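Local coordinates for protein lantibiotic dehydratase (Microbispora corallina, PDB 5EHK) that probably dehydrates serine and threonine residues of the precursor peptide of the lantibiotic NAI-107, in a reaction that depends on charged tRNA, at residues A8-V14 / G148-F154; L501-V507 / A784-L790; W854-R858 / N1083-G1087. One frame throughout, in Å; residues are numbered along the deposited sequence.

Interaction 1 (A8-V14 / G148-F154)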
loop_
_atom_site.group_PDB
_atom_site.type_symbol
_atom_site.label_atom_id
_atom_site.label_comp_id
_atom_site.label_asym_id
_atom_site.label_seq_id
_atom_site.Cartn_x
_atom_site.Cartn_y
_atom_site.Cartn_z
ATOM N N ALA A 8 30.155 -2.295 -27.269
ATOM C CA ALA A 8 29.823 -3.710 -27.492
ATOM C C ALA A 8 31.075 -4.572 -27.634
ATOM O O ALA A 8 32.161 -4.077 -27.956
ATOM C CB ALA A 8 28.927 -3.876 -28.716
ATOM N N TRP A 9 30.924 -5.862 -27.359
ATOM C CA TRP A 9 31.986 -6.853 -27.559
ATOM C C TRP A 9 32.291 -7.038 -29.036
ATOM O O TRP A 9 31.461 -6.719 -29.880
ATOM C CB TRP A 9 31.541 -8.205 -27.014
ATOM C CG TRP A 9 31.679 -8.401 -25.550
ATOM C CD1 TRP A 9 32.010 -7.466 -24.608
ATOM C CD2 TRP A 9 31.494 -9.629 -24.850
ATOM N NE1 TRP A 9 32.054 -8.049 -23.361
ATOM C CE2 TRP A 9 31.725 -9.375 -23.485
ATOM C CE3 TRP A 9 31.164 -10.920 -25.249
ATOM C CZ2 TRP A 9 31.634 -10.362 -22.520
ATOM C CZ3 TRP A 9 31.074 -11.901 -24.293
ATOM C CH2 TRP A 9 31.308 -11.617 -22.939
ATOM N N ASP A 10 33.456 -7.595 -29.355
ATOM C CA ASP A 10 33.764 -7.884 -30.753
ATOM C C ASP A 10 32.867 -8.997 -31.259
ATOM O O ASP A 10 32.321 -8.897 -32.357
ATOM C CB ASP A 10 35.206 -8.369 -30.929
ATOM C CG ASP A 10 36.229 -7.276 -30.750
ATOM O OD1 ASP A 10 35.859 -6.085 -30.805
ATOM O OD2 ASP A 10 37.420 -7.623 -30.600
ATOM N N VAL A 11 32.719 -10.058 -30.461
ATOM C CA VAL A 11 31.919 -11.209 -30.871
ATOM C C VAL A 11 30.546 -11.126 -30.259
ATOM O O VAL A 11 30.337 -10.378 -29.295
ATOM C CB VAL A 11 32.548 -12.545 -30.458
ATOM C CG1 VAL A 11 33.940 -12.669 -31.040
ATOM C CG2 VAL A 11 32.582 -12.669 -28.945
ATOM N N PHE A 12 29.616 -11.893 -30.821
ATOM C CA PHE A 12 28.260 -11.959 -30.315
ATOM C C PHE A 12 27.674 -13.303 -30.661
ATOM O O PHE A 12 28.235 -14.009 -31.480
ATOM C CB PHE A 12 27.391 -10.810 -30.851
ATOM C CG PHE A 12 27.411 -10.651 -32.351
ATOM C CD1 PHE A 12 26.809 -11.596 -33.181
ATOM C CD2 PHE A 12 27.993 -9.531 -32.930
ATOM C CE1 PHE A 12 26.809 -11.439 -34.549
ATOM C CE2 PHE A 12 27.994 -9.370 -34.296
ATOM C CZ PHE A 12 27.403 -10.328 -35.106
ATOM N N MET A 13 26.580 -13.685 -30.002
ATOM C CA MET A 13 25.947 -14.972 -30.275
ATOM C C MET A 13 24.736 -14.762 -31.170
ATOM O O MET A 13 24.166 -13.681 -31.197
ATOM C CB MET A 13 25.553 -15.698 -28.985
ATOM C CG MET A 13 25.192 -17.168 -29.187
ATOM S SD MET A 13 24.478 -18.021 -27.756
ATOM C CE MET A 13 22.831 -17.306 -27.690
ATOM N N VAL A 14 24.360 -15.796 -31.912
ATOM C CA VAL A 14 23.237 -15.716 -32.829
ATOM C C VAL A 14 22.336 -16.869 -32.490
ATOM O O VAL A 14 22.827 -17.976 -32.260
ATOM C CB VAL A 14 23.685 -15.876 -34.290
ATOM C CG1 VAL A 14 22.490 -15.795 -35.216
ATOM C CG2 VAL A 14 24.711 -14.812 -34.641
ATOM N N GLY A 148 18.928 -23.121 -32.812
ATOM C CA GLY A 148 20.215 -23.215 -32.167
ATOM C C GLY A 148 21.060 -21.978 -32.324
ATOM O O GLY A 148 20.552 -20.944 -32.755
ATOM N N VAL A 149 22.352 -22.096 -32.009
ATOM C CA VAL A 149 23.223 -20.925 -31.875
ATOM C C VAL A 149 24.433 -20.964 -32.815
ATOM O O VAL A 149 24.788 -22.027 -33.328
ATOM C CB VAL A 149 23.753 -20.778 -30.427
ATOM C CG1 VAL A 149 22.592 -20.599 -29.464
ATOM C CG2 VAL A 149 24.546 -22.005 -30.032
ATOM N N SER A 150 25.066 -19.810 -33.027
ATOM C CA SER A 150 26.304 -19.741 -33.810
ATOM C C SER A 150 27.115 -18.480 -33.495
ATOM O O SER A 150 26.574 -17.464 -33.024
ATOM C CB SER A 150 26.009 -19.776 -35.312
ATOM O OG SER A 150 25.311 -18.615 -35.743
ATOM N N GLY A 151 28.421 -18.558 -33.756
ATOM C CA GLY A 151 29.312 -17.409 -33.636
ATOM C C GLY A 151 29.033 -16.284 -34.637
ATOM O O GLY A 151 28.447 -16.496 -35.703
ATOM N N GLY A 152 29.433 -15.070 -34.275
ATOM C CA GLY A 152 29.239 -13.904 -35.115
ATOM C C GLY A 152 30.231 -12.849 -34.687
ATOM O O GLY A 152 30.752 -12.905 -33.589
ATOM N N ARG A 153 30.488 -11.867 -35.534
ATOM C CA ARG A 153 31.516 -10.892 -35.217
ATOM C C ARG A 153 31.224 -9.564 -35.863
ATOM O O ARG A 153 30.617 -9.495 -36.925
ATOM C CB ARG A 153 32.855 -11.422 -35.722
ATOM C CG ARG A 153 34.044 -10.510 -35.514
ATOM C CD ARG A 153 35.267 -11.181 -36.067
ATOM N NE ARG A 153 35.464 -12.422 -35.329
ATOM C CZ ARG A 153 36.150 -12.523 -34.196
ATOM N NH1 ARG A 153 36.734 -11.450 -33.668
ATOM N NH2 ARG A 153 36.258 -13.704 -33.601
ATOM N N PHE A 154 31.668 -8.500 -35.218
ATOM C CA PHE A 154 31.656 -7.206 -35.853
ATOM C C PHE A 154 32.937 -7.073 -36.656
ATOM O O PHE A 154 34.013 -7.513 -36.235
ATOM C CB PHE A 154 31.541 -6.089 -34.833
ATOM C CG PHE A 154 30.184 -5.993 -34.201
ATOM C CD1 PHE A 154 29.078 -5.629 -34.957
ATOM C CD2 PHE A 154 30.017 -6.244 -32.837
ATOM C CE1 PHE A 154 27.829 -5.533 -34.372
ATOM C CE2 PHE A 154 28.767 -6.144 -32.245
ATOM C CZ PHE A 154 27.673 -5.785 -33.011
#
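The F12 ring lays one face over the backbone of the G152-R153 peptide and turns its edge to F154. Its CZ stands 3.5 Å from R153 N and its CE1 3.5 Å from CA of G152, which has no side chain there. The two phenyl rings form a T-shaped pair, planes at 70° and centroids 4.8 Å apart, with F12 CE2 over the centre of the F154 face. At the rim of F154, W9 O lies near the ring plane, 3.3 Å from CD2. F12 CG sits between the backbone N and the carbonyl carbon (chi1 52°), which folds the ring across toward the partner strand. On the other face of the sheet the flat group is the R153 guanidinium, covered on one side by V11 CG1. The frame is an antiparallel pairing of strands 6-17 and 147-155 in the N-terminal part of the dehydratase: V11 and R153 form a non-hydrogen-bonded pair, V14 and S150 a hydrogen-bonded one, bonded both ways. F154 N donates to D10 O at 3.0 Å, and F12 N to G152 O. The D10 carboxylate is salt-bridged to R383 of helix 380-395. Farther along, M13 SD rests 3.6 Å from V149 CG1.

Interaction 2 (L501-V507 / A784-L790)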
loop_
_atom_site.group_PDB
_atom_site.type_symbol
_atom_site.label_atom_id
_atom_site.label_comp_id
_atom_site.label_asym_id
_atom_site.label_seq_id
_atom_site.Cartn_x
_atom_site.Cartn_y
_atom_site.Cartn_z
ATOM N N LEU A 501 25.827 -5.570 -19.740
ATOM C CA LEU A 501 24.452 -5.893 -20.112
ATOM C C LEU A 501 24.418 -6.699 -21.420
ATOM O O LEU A 501 25.455 -6.882 -22.049
ATOM C CB LEU A 501 23.581 -4.634 -20.215
ATOM C CG LEU A 501 23.908 -3.628 -21.312
ATOM C CD1 LEU A 501 22.613 -3.030 -21.812
ATOM C CD2 LEU A 501 24.874 -2.535 -20.814
ATOM N N GLU A 502 23.241 -7.207 -21.786
ATOM C CA GLU A 502 23.056 -7.962 -23.017
ATOM C C GLU A 502 21.730 -7.589 -23.637
ATOM O O GLU A 502 20.704 -7.686 -22.981
ATOM C CB GLU A 502 23.107 -9.479 -22.747
ATOM C CG GLU A 502 24.516 -9.968 -22.368
ATOM C CD GLU A 502 24.607 -11.454 -22.038
ATOM O OE1 GLU A 502 23.591 -12.065 -21.606
ATOM O OE2 GLU A 502 25.718 -12.006 -22.202
ATOM N N LEU A 503 21.751 -7.131 -24.884
ATOM C CA LEU A 503 20.532 -6.860 -25.628
ATOM C C LEU A 503 20.454 -7.942 -26.684
ATOM O O LEU A 503 21.464 -8.326 -27.266
ATOM C CB LEU A 503 20.578 -5.465 -26.271
ATOM C CG LEU A 503 20.767 -4.304 -25.289
ATOM C CD1 LEU A 503 21.018 -2.973 -25.984
ATOM C CD2 LEU A 503 19.560 -4.207 -24.339
ATOM N N GLY A 504 19.269 -8.471 -26.915
ATOM C CA GLY A 504 19.091 -9.402 -28.008
ATOM C C GLY A 504 18.365 -8.606 -29.051
ATOM O O GLY A 504 17.422 -7.916 -28.705
ATOM N N VAL A 505 18.806 -8.655 -30.303
ATOM C CA VAL A 505 18.151 -7.861 -31.346
ATOM C C VAL A 505 17.990 -8.581 -32.670
ATOM O O VAL A 505 18.657 -9.580 -32.937
ATOM C CB VAL A 505 18.852 -6.505 -31.609
ATOM C CG1 VAL A 505 18.764 -5.569 -30.390
ATOM C CG2 VAL A 505 20.278 -6.722 -32.064
ATOM N N HIS A 506 17.065 -8.066 -33.475
ATOM C CA HIS A 506 16.970 -8.403 -34.880
ATOM C C HIS A 506 17.667 -7.275 -35.632
ATOM O O HIS A 506 17.448 -6.086 -35.341
ATOM C CB HIS A 506 15.510 -8.405 -35.331
ATOM C CG HIS A 506 14.672 -9.485 -34.720
ATOM N ND1 HIS A 506 15.041 -10.812 -34.722
ATOM C CD2 HIS A 506 13.455 -9.433 -34.122
ATOM C CE1 HIS A 506 14.097 -11.530 -34.138
ATOM N NE2 HIS A 506 13.122 -10.717 -33.764
ATOM N N VAL A 507 18.511 -7.642 -36.594
ATOM C CA VAL A 507 19.042 -6.672 -37.547
ATOM C C VAL A 507 18.446 -6.979 -38.900
ATOM O O VAL A 507 18.536 -8.114 -39.367
ATOM C CB VAL A 507 20.563 -6.718 -37.646
ATOM C CG1 VAL A 507 21.030 -5.679 -38.642
ATOM C CG2 VAL A 507 21.190 -6.462 -36.293
ATOM N N ALA A 784 16.177 -14.112 -37.117
ATOM C CA ALA A 784 17.399 -14.391 -36.405
ATOM C C ALA A 784 17.557 -13.367 -35.315
ATOM O O ALA A 784 17.296 -12.180 -35.526
ATOM C CB ALA A 784 18.555 -14.312 -37.343
ATOM N N GLU A 785 17.960 -13.833 -34.139
ATOM C CA GLU A 785 18.214 -12.951 -33.011
ATOM C C GLU A 785 19.717 -12.818 -32.833
ATOM O O GLU A 785 20.454 -13.804 -32.917
ATOM C CB GLU A 785 17.567 -13.498 -31.733
ATOM C CG GLU A 785 16.449 -12.625 -31.179
ATOM C CD GLU A 785 15.478 -13.408 -30.290
ATOM O OE1 GLU A 785 15.949 -14.287 -29.531
ATOM O OE2 GLU A 785 14.242 -13.175 -30.383
ATOM N N ILE A 786 20.170 -11.599 -32.606
ATOM C CA ILE A 786 21.568 -11.364 -32.305
ATOM C C ILE A 786 21.694 -10.961 -30.840
ATOM O O ILE A 786 21.023 -10.033 -30.398
ATOM C CB ILE A 786 22.133 -10.276 -33.236
ATOM C CG1 ILE A 786 22.134 -10.807 -34.669
ATOM C CG2 ILE A 786 23.518 -9.890 -32.822
ATOM C CD1 ILE A 786 22.317 -9.750 -35.714
ATOM N N VAL A 787 22.501 -11.682 -30.071
ATOM C CA VAL A 787 22.732 -11.299 -28.681
ATOM C C VAL A 787 24.069 -10.600 -28.528
ATOM O O VAL A 787 25.127 -11.224 -28.595
ATOM C CB VAL A 787 22.740 -12.504 -27.741
ATOM C CG1 VAL A 787 22.768 -12.025 -26.309
ATOM C CG2 VAL A 787 21.527 -13.359 -27.970
ATOM N N VAL A 788 24.028 -9.306 -28.275
ATOM C CA VAL A 788 25.249 -8.537 -28.198
ATOM C C VAL A 788 25.492 -7.978 -26.812
ATOM O O VAL A 788 24.734 -7.167 -26.343
ATOM C CB VAL A 788 25.264 -7.431 -29.295
ATOM C CG1 VAL A 788 23.863 -7.090 -29.748
ATOM C CG2 VAL A 788 26.074 -6.195 -28.866
ATOM N N PRO A 789 26.547 -8.457 -26.138
ATOM C CA PRO A 789 26.968 -7.935 -24.829
ATOM C C PRO A 789 27.584 -6.552 -24.968
ATOM O O PRO A 789 28.094 -6.231 -26.024
ATOM C CB PRO A 789 28.036 -8.935 -24.374
ATOM C CG PRO A 789 27.741 -10.189 -25.180
ATOM C CD PRO A 789 27.250 -9.699 -26.502
ATOM N N LEU A 790 27.531 -5.749 -23.915
ATOM C CA LEU A 790 28.121 -4.415 -23.890
ATOM C C LEU A 790 28.658 -4.169 -22.482
ATOM O O LEU A 790 28.087 -4.678 -21.513
ATOM C CB LEU A 790 27.084 -3.344 -24.259
ATOM C CG LEU A 790 26.441 -3.404 -25.659
ATOM C CD1 LEU A 790 25.153 -4.171 -25.600
ATOM C CD2 LEU A 790 26.201 -2.026 -26.297
#
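V505 and I786 sit opposite each other at the apolar centre, with V788 and V507 beside them. V505 CG2 lies 4.2 Å from I786 CB and about as far from V788 CG1, so one methyl touches two successive residues of the same face. That methyl owes its place to a torsion of -65° for CG1, which sends CG2 between the backbone N and the carbonyl carbon. I786 reaches the other way: its CD1 meets V507 CG2 at 3.5 Å. Toward the far end the same face continues with L503 CD1 against L790 CD1 and with L501 CD2 against L790 CB, the latter 4.2 Å apart. I386 and A390 of helix 380-395 pack on this layer of valines and leucines. The layer belongs to an antiparallel pair of strands, 500-508 with 785-792, whose segments run at 145° to each other and whose nearest ends are 277 residues apart in sequence. L501 with L790, L503 with V788 and V505 with I786 are hydrogen-bonded pairs, each linked in both directions, though L503 N to V788 O is weak. E502 with P789 and G504 with V787 are the non-hydrogen-bonded pairs, their side chains, where present, on the opposite face; there E502 CG leans on P789 CA at 4.0 Å. The E502 carboxylate goes on to the backbone N of G534 and the hydroxyls of S530 and T536, which would be expected to favour the charged form of this buried group. At the other end H506 bonds through ND1 to A784 O, 2.8 Å away. The acceptor lies in the imidazole plane, but the ring nitrogen stands above the carbonyl plane, 51° out of it. E785 CG comes near H506 CE1, while the E785 carboxylate is held by a salt bridge to R15 of strand 6-17.

Interaction 3 (W854-R858 / N1083-G1087)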
loop_
_atom_site.group_PDB
_atom_site.type_symbol
_atom_site.label_atom_id
_atom_site.label_comp_id
_atom_site.label_asym_id
_atom_site.label_seq_id
_atom_site.Cartn_x
_atom_site.Cartn_y
_atom_site.Cartn_z
ATOM N N TRP A 854 15.564 5.616 35.708
ATOM C CA TRP A 854 14.321 5.547 34.957
ATOM C C TRP A 854 14.428 6.525 33.805
ATOM O O TRP A 854 15.198 7.473 33.888
ATOM C CB TRP A 854 13.116 5.889 35.836
ATOM C CG TRP A 854 12.941 7.365 35.976
ATOM C CD1 TRP A 854 13.535 8.167 36.898
ATOM C CD2 TRP A 854 12.129 8.221 35.166
ATOM N NE1 TRP A 854 13.148 9.456 36.716
ATOM C CE2 TRP A 854 12.280 9.525 35.660
ATOM C CE3 TRP A 854 11.290 8.010 34.064
ATOM C CZ2 TRP A 854 11.622 10.615 35.112
ATOM C CZ3 TRP A 854 10.639 9.084 33.514
ATOM C CH2 TRP A 854 10.808 10.376 34.037
ATOM N N PHE A 855 13.699 6.277 32.723
ATOM C CA PHE A 855 13.592 7.270 31.664
ATOM C C PHE A 855 12.374 7.000 30.783
ATOM O O PHE A 855 11.738 5.960 30.915
ATOM C CB PHE A 855 14.903 7.402 30.873
ATOM C CG PHE A 855 15.218 6.246 29.942
ATOM C CD1 PHE A 855 16.085 5.229 30.332
ATOM C CD2 PHE A 855 14.671 6.184 28.657
ATOM C CE1 PHE A 855 16.409 4.175 29.454
ATOM C CE2 PHE A 855 14.995 5.118 27.774
ATOM C CZ PHE A 855 15.858 4.117 28.179
ATOM N N PHE A 856 12.030 7.927 29.900
ATOM C CA PHE A 856 10.965 7.634 28.974
ATOM C C PHE A 856 11.335 8.135 27.598
ATOM O O PHE A 856 12.038 9.141 27.467
ATOM C CB PHE A 856 9.643 8.265 29.414
ATOM C CG PHE A 856 9.470 9.681 28.942
ATOM C CD1 PHE A 856 8.975 9.956 27.667
ATOM C CD2 PHE A 856 9.805 10.740 29.767
ATOM C CE1 PHE A 856 8.851 11.241 27.236
ATOM C CE2 PHE A 856 9.665 12.026 29.334
ATOM C CZ PHE A 856 9.186 12.280 28.069
ATOM N N ILE A 857 10.817 7.448 26.580
ATOM C CA ILE A 857 10.918 7.907 25.212
ATOM C C ILE A 857 9.539 7.792 24.530
ATOM O O ILE A 857 8.695 6.973 24.910
ATOM C CB ILE A 857 11.960 7.119 24.387
ATOM C CG1 ILE A 857 11.499 5.684 24.126
ATOM C CG2 ILE A 857 13.324 7.109 25.059
ATOM C CD1 ILE A 857 12.392 4.937 23.174
ATOM N N ARG A 858 9.333 8.628 23.520
ATOM C CA ARG A 858 8.196 8.541 22.637
ATOM C C ARG A 858 8.667 7.652 21.483
ATOM O O ARG A 858 9.763 7.818 20.944
ATOM C CB ARG A 858 7.811 9.950 22.179
ATOM C CG ARG A 858 7.379 10.853 23.332
ATOM C CD ARG A 858 7.392 12.381 23.017
ATOM N NE ARG A 858 6.127 13.034 23.254
ATOM C CZ ARG A 858 5.902 14.058 24.067
ATOM N NH1 ARG A 858 6.843 14.621 24.791
ATOM N NH2 ARG A 858 4.669 14.494 24.163
ATOM N N ASN A 1083 12.925 14.163 21.033
ATOM C CA ASN A 1083 11.980 13.076 21.157
ATOM C C ASN A 1083 11.193 13.247 22.444
ATOM O O ASN A 1083 9.985 13.278 22.413
ATOM C CB ASN A 1083 12.656 11.698 21.118
ATOM C CG ASN A 1083 11.642 10.548 21.206
ATOM O OD1 ASN A 1083 11.427 9.971 22.275
ATOM N ND2 ASN A 1083 11.013 10.222 20.089
ATOM N N ARG A 1084 11.858 13.465 23.569
ATOM C CA ARG A 1084 11.102 13.516 24.799
ATOM C C ARG A 1084 10.142 14.688 24.854
ATOM O O ARG A 1084 9.093 14.603 25.471
ATOM C CB ARG A 1084 12.028 13.543 26.006
ATOM C CG ARG A 1084 12.481 12.185 26.437
ATOM C CD ARG A 1084 13.380 12.305 27.628
ATOM N NE ARG A 1084 14.781 12.284 27.237
ATOM C CZ ARG A 1084 15.453 11.169 26.982
ATOM N NH1 ARG A 1084 14.846 9.985 27.058
ATOM N NH2 ARG A 1084 16.729 11.240 26.651
ATOM N N LEU A 1085 10.518 15.782 24.213
ATOM C CA LEU A 1085 9.769 17.020 24.319
ATOM C C LEU A 1085 8.759 17.152 23.157
ATOM O O LEU A 1085 7.573 17.396 23.390
ATOM C CB LEU A 1085 10.735 18.207 24.370
ATOM C CG LEU A 1085 10.860 19.218 25.517
ATOM C CD1 LEU A 1085 10.057 18.893 26.747
ATOM C CD2 LEU A 1085 12.314 19.392 25.863
ATOM N N ILE A 1086 9.186 16.924 21.918
ATOM C CA ILE A 1086 8.261 17.096 20.790
ATOM C C ILE A 1086 8.373 15.899 19.872
ATOM O O ILE A 1086 8.621 14.770 20.321
ATOM C CB ILE A 1086 8.554 18.381 19.987
ATOM C CG1 ILE A 1086 10.017 18.402 19.538
ATOM C CG2 ILE A 1086 8.260 19.630 20.819
ATOM C CD1 ILE A 1086 10.355 19.535 18.638
ATOM N N GLY A 1087 8.157 16.094 18.588
ATOM C CA GLY A 1087 8.466 14.989 17.704
ATOM C C GLY A 1087 7.578 13.763 17.816
ATOM O O GLY A 1087 6.799 13.589 18.756
#
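R1084 lays its aliphatic stem over the F856 ring and then bonds the carbonyl of the same residue with its head. CG stands over one face of the phenyl, 4.0 Å from the centroid and displaced toward the rim, in a CH-pi contact. The chain bends at chi3 (-97°), and the guanidinium comes to stand nearly upright to that ring, planes 84° apart. Its NH1 donates to F856 O at 3.0 Å; the oxygen lies in the guanidinium plane, whereas the nitrogen sits above the carbonyl plane. I857 CG2 is 3.8 Å from the same NH1, and D930 of helix 920-942 forms a salt bridge with NE, so the head is gripped from two directions and its rotation is restrained. N1083, one residue earlier, works on the backbone of R858. The amide faces the strand because chi1, -178°, swings CG away from the backbone N: OD1 accepts from R858 N and ND2 donates to R858 O, both at 2.8 Å. A side-chain amide thus bonds as a neighbouring strand would, along the side of strand 853-861 that faces away from strand 864-872. That strand is the outermost of a four-stranded antiparallel sheet in the C-terminal part of the protein, and the partner is the C-terminal end of helix 1068-1085. R858 runs in the reverse sense, from strand to helix. Its guanidinium has R1084 O at its edge, near its plane, with L1085 O also close by; the NH1 bond to R1084 O is modelled too short to be read closely, and the placement of this side chain against the helix end is doubtful in detail. Its firm partner is D832 of helix 828-837, which provides a salt bridge at NH2.

Overall arrangement
Interactions 1 and 2 are neighbours in one region of strands, their centres about 9 Å apart, and strands 147-155, 6-17, 785-792 and 500-508 lie side by side in that order, each antiparallel to the next. Strands 6-17 and 785-792 join the two contacts directly, M13 O lying 2.8 Å from V787 N in a probable hydrogen bond. Interaction 3 belongs to the C-terminal region, on the opposite side of the chain's centre, with its own centre about 65 Å from that of interaction 1 and about 59 Å from that of interaction 2. The three follow in series along the chain. Strands far apart in sequence thus come together in one region, while in the C-terminal part a sheet-edge strand packs against a helix end.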